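Side-chain contacts in MOG1 protein (Saccharomyces cerevisiae, PDB 1JHS), which takes part in Ran-GTPase-dependent nuclear protein import and poly(A)+ mRNA export, and interacts with the small GTPase GSP1: residues Gln75-Asp80 and Asp137-Ile142; Ala92-Thr97 and Ala167-Leu172. The protein carries 1 engineered substitution. One frame throughout, in Å; residues are numbered along the deposited sequence.

Overall arrangement
Both contacts tie a helix to the same large antiparallel sheet. Contact 1 joins helix 70-83 to strand 138-147, in the interior of the sheet, whereas contact 2 joins helix 163-178 to strand 87-99 at its edge. Their centres lie about 15 Å apart. Helix 70-83 leads into strand 87-99, and along the chain the segments of the two contacts alternate. They also meet directly, where L172 CD1 packs 4.0 Å from I142 O. Each is centred on one aromatic side chain that reaches from helix to strand and ends on an aspartate: H77 on D139 in contact 1, Y169 on D96 in contact 2.

Contact 1 of 2, residues Gln75-Asp80 and Asp137-Ile142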
ATOM      1  N   GLN A  75       4.642   0.700 -12.139  1.00 10.91           N
ATOM      2  CA  GLN A  75       4.659   2.161 -12.315  1.00 11.24           C
ATOM      3  C   GLN A  75       3.321   2.675 -12.817  1.00 11.13           C
ATOM      4  O   GLN A  75       2.861   3.741 -12.422  1.00 11.25           O
ATOM      5  CB  GLN A  75       5.772   2.566 -13.297  1.00 11.72           C
ATOM      6  CG  GLN A  75       7.177   2.239 -12.771  1.00 13.01           C
ATOM      7  CD  GLN A  75       8.274   2.589 -13.786  1.00 14.04           C
ATOM      8  OE1 GLN A  75       8.264   2.103 -14.925  1.00 15.07           O
ATOM      9  NE2 GLN A  75       9.201   3.430 -13.383  1.00 14.82           N
ATOM     10  N   PHE A  76       2.700   1.909 -13.710  1.00 11.53           N
ATOM     11  CA  PHE A  76       1.412   2.271 -14.266  1.00 11.56           C
ATOM     12  C   PHE A  76       0.372   2.353 -13.150  1.00 11.01           C
ATOM     13  O   PHE A  76      -0.421   3.303 -13.091  1.00 10.61           O
ATOM     14  CB  PHE A  76       0.973   1.210 -15.289  1.00 12.51           C
ATOM     15  CG  PHE A  76      -0.430   1.414 -15.817  1.00 14.55           C
ATOM     16  CD1 PHE A  76      -0.664   2.202 -16.931  1.00 15.27           C
ATOM     17  CD2 PHE A  76      -1.523   0.845 -15.156  1.00 15.64           C
ATOM     18  CE1 PHE A  76      -1.967   2.433 -17.382  1.00 15.93           C
ATOM     19  CE2 PHE A  76      -2.835   1.071 -15.602  1.00 16.38           C
ATOM     20  CZ  PHE A  76      -3.054   1.865 -16.712  1.00 15.83           C
ATOM     21  N   HIS A  77       0.369   1.346 -12.263  1.00 10.88           N
ATOM     22  CA  HIS A  77      -0.598   1.327 -11.180  1.00 10.62           C
ATOM     23  C   HIS A  77      -0.326   2.386 -10.145  1.00 10.69           C
ATOM     24  O   HIS A  77      -1.262   2.890  -9.517  1.00 10.34           O
ATOM     25  CB  HIS A  77      -0.653  -0.052 -10.530  1.00 10.57           C
ATOM     26  CG  HIS A  77      -1.338  -1.071 -11.382  1.00 10.74           C
ATOM     27  ND1 HIS A  77      -2.679  -0.991 -11.695  1.00 10.84           N
ATOM     28  CD2 HIS A  77      -0.868  -2.170 -12.016  1.00 11.13           C
ATOM     29  CE1 HIS A  77      -3.004  -1.998 -12.489  1.00 11.30           C
ATOM     30  NE2 HIS A  77      -1.923  -2.729 -12.700  1.00 10.75           N
ATOM     31  N   VAL A  78       0.947   2.710  -9.956  1.00 10.39           N
ATOM     32  CA  VAL A  78       1.308   3.780  -9.014  1.00 10.69           C
ATOM     33  C   VAL A  78       0.761   5.110  -9.560  1.00 11.76           C
ATOM     34  O   VAL A  78       0.179   5.917  -8.809  1.00 11.47           O
ATOM     35  CB  VAL A  78       2.867   3.905  -8.850  1.00  9.69           C
ATOM     36  CG1 VAL A  78       3.201   5.179  -8.031  1.00  9.25           C
ATOM     37  CG2 VAL A  78       3.418   2.697  -8.081  1.00  8.80           C
ATOM     38  N   GLU A  79       0.964   5.338 -10.862  1.00 12.98           N
ATOM     39  CA  GLU A  79       0.508   6.581 -11.504  1.00 14.68           C
ATOM     40  C   GLU A  79      -0.996   6.765 -11.294  1.00 15.46           C
ATOM     41  O   GLU A  79      -1.455   7.863 -10.948  1.00 15.42           O
ATOM     42  CB  GLU A  79       0.848   6.564 -13.005  1.00 15.23           C
ATOM     43  CG  GLU A  79       0.438   7.826 -13.785  1.00 16.47           C
ATOM     44  CD  GLU A  79       1.168   9.096 -13.342  1.00 17.48           C
ATOM     45  OE1 GLU A  79       2.297   9.008 -12.816  1.00 18.57           O
ATOM     46  OE2 GLU A  79       0.615  10.203 -13.537  1.00 18.59           O
ATOM     47  N   ASP A  80      -1.773   5.697 -11.483  1.00 16.67           N
ATOM     48  CA  ASP A  80      -3.222   5.804 -11.273  1.00 18.04           C
ATOM     49  C   ASP A  80      -3.570   6.259  -9.861  1.00 18.05           C
ATOM     50  O   ASP A  80      -4.531   7.013  -9.657  1.00 18.81           O
ATOM     51  CB  ASP A  80      -3.916   4.475 -11.559  1.00 19.60           C
ATOM     52  CG  ASP A  80      -4.018   4.186 -13.041  1.00 21.18           C
ATOM     53  OD1 ASP A  80      -3.665   5.068 -13.845  1.00 22.63           O
ATOM     54  OD2 ASP A  80      -4.454   3.075 -13.417  1.00 22.72           O
ATOM     55  N   ASP A 137      -6.275 -12.764 -14.983  1.00 15.55           N
ATOM     56  CA  ASP A 137      -6.291 -11.437 -15.585  1.00 16.14           C
ATOM     57  C   ASP A 137      -6.568 -10.388 -14.513  1.00 15.35           C
ATOM     58  O   ASP A 137      -7.371  -9.475 -14.709  1.00 15.17           O
ATOM     59  CB  ASP A 137      -7.389 -11.362 -16.627  1.00 18.30           C
ATOM     60  CG  ASP A 137      -6.916 -10.735 -17.882  1.00 20.12           C
ATOM     61  OD1 ASP A 137      -6.109 -11.384 -18.621  1.00 21.14           O
ATOM     62  OD2 ASP A 137      -7.327  -9.575 -18.112  1.00 21.90           O
ATOM     63  N   THR A 138      -5.919 -10.552 -13.370  1.00 14.37           N
ATOM     64  CA  THR A 138      -6.108  -9.612 -12.281  1.00 13.15           C
ATOM     65  C   THR A 138      -4.769  -9.105 -11.772  1.00 12.51           C
ATOM     66  O   THR A 138      -3.854  -9.892 -11.562  1.00 11.89           O
ATOM     67  CB  THR A 138      -6.863 -10.284 -11.123  1.00 13.36           C
ATOM     68  OG1 THR A 138      -8.167 -10.677 -11.571  1.00 13.85           O
ATOM     69  CG2 THR A 138      -6.986  -9.342  -9.940  1.00 12.94           C
ATOM     70  N   ASP A 139      -4.660  -7.787 -11.602  1.00 11.52           N
ATOM     71  CA  ASP A 139      -3.460  -7.163 -11.035  1.00 10.87           C
ATOM     72  C   ASP A 139      -3.916  -6.719  -9.632  1.00 10.11           C
ATOM     73  O   ASP A 139      -4.807  -5.865  -9.510  1.00  9.67           O
ATOM     74  CB  ASP A 139      -3.031  -5.914 -11.834  1.00 11.26           C
ATOM     75  CG  ASP A 139      -1.969  -6.225 -12.888  1.00 12.02           C
ATOM     76  OD1 ASP A 139      -1.417  -7.361 -12.850  1.00 11.76           O
ATOM     77  OD2 ASP A 139      -1.672  -5.332 -13.735  1.00 12.10           O
ATOM     78  N   VAL A 140      -3.366  -7.353  -8.593  1.00  9.46           N
ATOM     79  CA  VAL A 140      -3.717  -6.972  -7.215  1.00  8.64           C
ATOM     80  C   VAL A 140      -2.821  -5.800  -6.804  1.00  8.66           C
ATOM     81  O   VAL A 140      -1.595  -5.925  -6.857  1.00  8.48           O
ATOM     82  CB  VAL A 140      -3.459  -8.106  -6.237  1.00  8.88           C
ATOM     83  CG1 VAL A 140      -3.870  -7.668  -4.805  1.00  7.77           C
ATOM     84  CG2 VAL A 140      -4.233  -9.353  -6.683  1.00  8.43           C
ATOM     85  N   VAL A 141      -3.422  -4.682  -6.378  1.00  8.14           N
ATOM     86  CA  VAL A 141      -2.627  -3.525  -5.950  1.00  7.98           C
ATOM     87  C   VAL A 141      -2.889  -3.270  -4.457  1.00  8.38           C
ATOM     88  O   VAL A 141      -4.022  -3.085  -4.038  1.00  8.07           O
ATOM     89  CB  VAL A 141      -2.942  -2.251  -6.787  1.00  8.23           C
ATOM     90  CG1 VAL A 141      -2.109  -1.051  -6.292  1.00  8.05           C
ATOM     91  CG2 VAL A 141      -2.613  -2.511  -8.273  1.00  8.08           C
ATOM     92  N   ILE A 142      -1.824  -3.306  -3.663  1.00  8.70           N
ATOM     93  CA  ILE A 142      -1.946  -3.066  -2.226  1.00  8.69           C
ATOM     94  C   ILE A 142      -1.322  -1.703  -1.961  1.00  8.90           C
ATOM     95  O   ILE A 142      -0.162  -1.479  -2.347  1.00  9.08           O
ATOM     96  CB  ILE A 142      -1.187  -4.129  -1.388  1.00  9.24           C
ATOM     97  CG1 ILE A 142      -1.747  -5.534  -1.675  1.00  9.43           C
ATOM     98  CG2 ILE A 142      -1.380  -3.841   0.111  1.00  9.19           C
ATOM     99  CD1 ILE A 142      -1.178  -6.674  -0.769  1.00 10.34           C
TER
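H77 reaches from helix 70-83 to strand 138-147, with D139 at the edge of its imidazole and V141 over a face. The two strand residues are next but one in sequence, and both direct their side chains at the helix, while V140 between them points away.

At the edge, NE2 of H77 donates to OD2 of D139 across 2.8 Å, with an N-H...O angle of 160°. The acceptor lies close to the imidazole plane. The carboxylate, however, stands almost perpendicular to the ring and is approached on its anti side, from somewhat out of its own plane. With CG anti to the carbonyl carbon (chi1 -73°), the imidazole extends from the helix to the strand, where NE2 meets D139.

Over the face, the CG2 methyl of V141 sits 3.7 Å from CG of H77, off-centre toward the rim. It makes a CH-pi contact, 3.9 Å from the ring centroid. On the opposite face F76 CD2 lies over the middle of the imidazole, 4.0 Å above its plane, so the ring is clasped between the neighbouring phenylalanine and the strand valine. L62 and L130, from the strands flanking 138-147, also touch H77 and add apolar contacts round the imidazole.

The aspartate has further partners: OD2 also accepts from the backbone N of V65, and OD1 forms a salt bridge with R132. A buried carboxylate held in this way is probably ionised. The bond to OD2 requires a proton on NE2 of H77, and the nearby negative charge would be expected to favour the protonated imidazole, although R132 probably offsets part of that effect.

Contact 2 of 2, residues Ala92-Thr97 and Ala167-Leu172; sequences ALQEDT and AVYQLL
Q94, at the corner that the chain turns at residues 93 and 94, lays its side chain over one face of Y169. Its CG is 3.5 Å from CE2 of the tyrosine and makes a CH-pi contact, offset toward the rim. With CG anti to the backbone N (chi1 -169°), the side chain then bends about its CB-CG bond (chi2 135°), which brings NE2 to 3.4 Å from both CD2 and CE2 of Y169. The amide is tilted 56° from the ring plane, so it does not stack flat.

E95 turns its side chain away from the helix to a salt bridge with K71 of helix 70-83; its backbone runs past the hydroxyl end of the tyrosine, with E95 C 3.6 Å from Y169 OH.

D96 again faces the helix. Its OD1 lies near the plane of the tyrosine ring and accepts a very short hydrogen bond from Y169 OH, at 2.5 Å. The hydroxyl is also hydrogen-bonded to OG1 of T105, on the adjoining strand 103-113. A phenylalanine in place of Y169 would probably leave D96 OD1 and T105 OG1 without their shared phenolic partner.

Through Y169, Q94 and D96, two residues apart, join helix 163-178 to the edge of the sheet. Together with helix 70-83 on the other face, this gives the antiparallel sheet sandwiched between helices that characterises the Mog1 fold.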
ATOM      1  N   ALA A  92      10.348   6.881  -6.409  1.00 13.45           N
ATOM      2  CA  ALA A  92      10.325   5.648  -5.651  1.00 13.81           C
ATOM      3  C   ALA A  92      11.434   5.765  -4.622  1.00 14.23           C
ATOM      4  O   ALA A  92      12.610   5.765  -4.992  1.00 14.32           O
ATOM      5  CB  ALA A  92      10.573   4.455  -6.586  1.00 14.19           C
ATOM      6  N   LEU A  93      11.066   5.892  -3.346  1.00 14.28           N
ATOM      7  CA  LEU A  93      12.051   5.993  -2.271  1.00 14.85           C
ATOM      8  C   LEU A  93      12.726   4.647  -2.033  1.00 15.36           C
ATOM      9  O   LEU A  93      13.872   4.586  -1.585  1.00 15.10           O
ATOM     10  CB  LEU A  93      11.394   6.451  -0.968  1.00 14.97           C
ATOM     11  CG  LEU A  93      10.613   7.765  -1.017  1.00 15.39           C
ATOM     12  CD1 LEU A  93      10.189   8.153   0.377  1.00 15.11           C
ATOM     13  CD2 LEU A  93      11.470   8.849  -1.637  1.00 15.83           C
ATOM     14  N   GLN A  94      11.985   3.578  -2.305  1.00 15.49           N
ATOM     15  CA  GLN A  94      12.481   2.215  -2.158  1.00 16.39           C
ATOM     16  C   GLN A  94      11.750   1.361  -3.201  1.00 16.13           C
ATOM     17  O   GLN A  94      10.613   1.667  -3.564  1.00 15.43           O
ATOM     18  CB  GLN A  94      12.176   1.683  -0.752  1.00 17.78           C
ATOM     19  CG  GLN A  94      12.886   0.382  -0.448  1.00 20.12           C
ATOM     20  CD  GLN A  94      13.517   0.391   0.925  1.00 21.15           C
ATOM     21  OE1 GLN A  94      13.768   1.450   1.490  1.00 22.67           O
ATOM     22  NE2 GLN A  94      13.802  -0.783   1.453  1.00 21.86           N
ATOM     23  N   GLU A  95      12.405   0.316  -3.706  1.00 15.88           N
ATOM     24  CA  GLU A  95      11.751  -0.552  -4.685  1.00 16.02           C
ATOM     25  C   GLU A  95      12.434  -1.906  -4.774  1.00 15.62           C
ATOM     26  O   GLU A  95      13.645  -2.012  -4.619  1.00 15.44           O
ATOM     27  CB  GLU A  95      11.711   0.099  -6.070  1.00 17.18           C
ATOM     28  CG  GLU A  95      13.082   0.384  -6.685  1.00 18.75           C
ATOM     29  CD  GLU A  95      12.973   0.995  -8.077  1.00 19.72           C
ATOM     30  OE1 GLU A  95      12.907   0.234  -9.072  1.00 20.59           O
ATOM     31  OE2 GLU A  95      12.943   2.243  -8.175  1.00 20.84           O
ATOM     32  N   ASP A  96      11.644  -2.942  -5.020  1.00 14.99           N
ATOM     33  CA  ASP A  96      12.187  -4.288  -5.126  1.00 14.58           C
ATOM     34  C   ASP A  96      11.312  -5.230  -5.955  1.00 14.15           C
ATOM     35  O   ASP A  96      10.085  -5.161  -5.916  1.00 13.36           O
ATOM     36  CB  ASP A  96      12.310  -4.950  -3.749  1.00 14.74           C
ATOM     37  CG  ASP A  96      13.318  -4.271  -2.837  1.00 16.24           C
ATOM     38  OD1 ASP A  96      12.900  -3.496  -1.940  1.00 16.07           O
ATOM     39  OD2 ASP A  96      14.532  -4.519  -3.004  1.00 16.09           O
ATOM     40  N   THR A  97      11.966  -6.109  -6.701  1.00 14.29           N
ATOM     41  CA  THR A  97      11.247  -7.149  -7.407  1.00 14.35           C
ATOM     42  C   THR A  97      11.281  -8.242  -6.346  1.00 14.77           C
ATOM     43  O   THR A  97      12.361  -8.769  -6.016  1.00 14.89           O
ATOM     44  CB  THR A  97      11.985  -7.650  -8.655  1.00 14.27           C
ATOM     45  OG1 THR A  97      11.843  -6.685  -9.702  1.00 14.09           O
ATOM     46  CG2 THR A  97      11.360  -8.942  -9.137  1.00 14.01           C
ATOM     47  N   ALA A 167       9.199   0.854   8.494  1.00 12.47           N
ATOM     48  CA  ALA A 167       8.294  -0.098   9.126  1.00 11.65           C
ATOM     49  C   ALA A 167       7.148  -0.419   8.159  1.00 11.14           C
ATOM     50  O   ALA A 167       6.783  -1.590   7.979  1.00 10.94           O
ATOM     51  CB  ALA A 167       7.749   0.484  10.417  1.00 12.18           C
ATOM     52  N   VAL A 168       6.595   0.618   7.529  1.00 10.01           N
ATOM     53  CA  VAL A 168       5.512   0.409   6.574  1.00  9.47           C
ATOM     54  C   VAL A 168       5.974  -0.470   5.399  1.00  9.11           C
ATOM     55  O   VAL A 168       5.248  -1.338   4.933  1.00  8.65           O
ATOM     56  CB  VAL A 168       4.986   1.761   6.051  1.00  9.30           C
ATOM     57  CG1 VAL A 168       4.080   1.558   4.812  1.00  9.08           C
ATOM     58  CG2 VAL A 168       4.219   2.444   7.191  1.00  9.66           C
ATOM     59  N   TYR A 169       7.203  -0.265   4.952  1.00  8.91           N
ATOM     60  CA  TYR A 169       7.701  -1.063   3.840  1.00  8.72           C
ATOM     61  C   TYR A 169       7.854  -2.515   4.264  1.00  8.54           C
ATOM     62  O   TYR A 169       7.632  -3.423   3.465  1.00  7.81           O
ATOM     63  CB  TYR A 169       9.035  -0.520   3.329  1.00  8.79           C
ATOM     64  CG  TYR A 169       9.419  -1.117   1.999  1.00  9.68           C
ATOM     65  CD1 TYR A 169       8.633  -0.904   0.863  1.00  9.77           C
ATOM     66  CD2 TYR A 169      10.589  -1.866   1.861  1.00 10.19           C
ATOM     67  CE1 TYR A 169       9.022  -1.414  -0.389  1.00 10.41           C
ATOM     68  CE2 TYR A 169      10.977  -2.385   0.624  1.00 10.29           C
ATOM     69  CZ  TYR A 169      10.193  -2.146  -0.492  1.00 10.50           C
ATOM     70  OH  TYR A 169      10.605  -2.628  -1.714  1.00 10.42           O
ATOM     71  N   GLN A 170       8.235  -2.752   5.515  1.00  8.76           N
ATOM     72  CA  GLN A 170       8.361  -4.132   5.965  1.00  8.91           C
ATOM     73  C   GLN A 170       6.963  -4.768   5.976  1.00  9.05           C
ATOM     74  O   GLN A 170       6.774  -5.895   5.523  1.00  9.25           O
ATOM     75  CB  GLN A 170       8.965  -4.210   7.364  1.00  9.94           C
ATOM     76  CG  GLN A 170       9.166  -5.645   7.807  1.00 11.00           C
ATOM     77  CD  GLN A 170       9.850  -5.745   9.158  1.00 12.57           C
ATOM     78  OE1 GLN A 170      10.550  -4.808   9.586  1.00 13.35           O
ATOM     79  NE2 GLN A 170       9.665  -6.881   9.832  1.00 12.14           N
ATOM     80  N   LEU A 171       5.976  -4.027   6.471  1.00  9.02           N
ATOM     81  CA  LEU A 171       4.596  -4.536   6.487  1.00  8.55           C
ATOM     82  C   LEU A 171       4.153  -4.866   5.071  1.00  8.54           C
ATOM     83  O   LEU A 171       3.602  -5.933   4.812  1.00  8.38           O
ATOM     84  CB  LEU A 171       3.648  -3.487   7.088  1.00  8.70           C
ATOM     85  CG  LEU A 171       2.149  -3.693   6.870  1.00  8.24           C
ATOM     86  CD1 LEU A 171       1.692  -5.014   7.508  1.00  9.02           C
ATOM     87  CD2 LEU A 171       1.385  -2.512   7.494  1.00  8.85           C
ATOM     88  N   LEU A 172       4.409  -3.944   4.150  1.00  8.51           N
ATOM     89  CA  LEU A 172       4.014  -4.124   2.748  1.00  8.02           C
ATOM     90  C   LEU A 172       4.599  -5.421   2.189  1.00  8.48           C
ATOM     91  O   LEU A 172       3.894  -6.221   1.555  1.00  8.66           O
ATOM     92  CB  LEU A 172       4.490  -2.938   1.913  1.00  7.83           C
ATOM     93  CG  LEU A 172       4.037  -2.956   0.437  1.00  7.50           C
ATOM     94  CD1 LEU A 172       2.522  -2.651   0.336  1.00  8.00           C
ATOM     95  CD2 LEU A 172       4.866  -1.905  -0.346  1.00  7.76           C
TER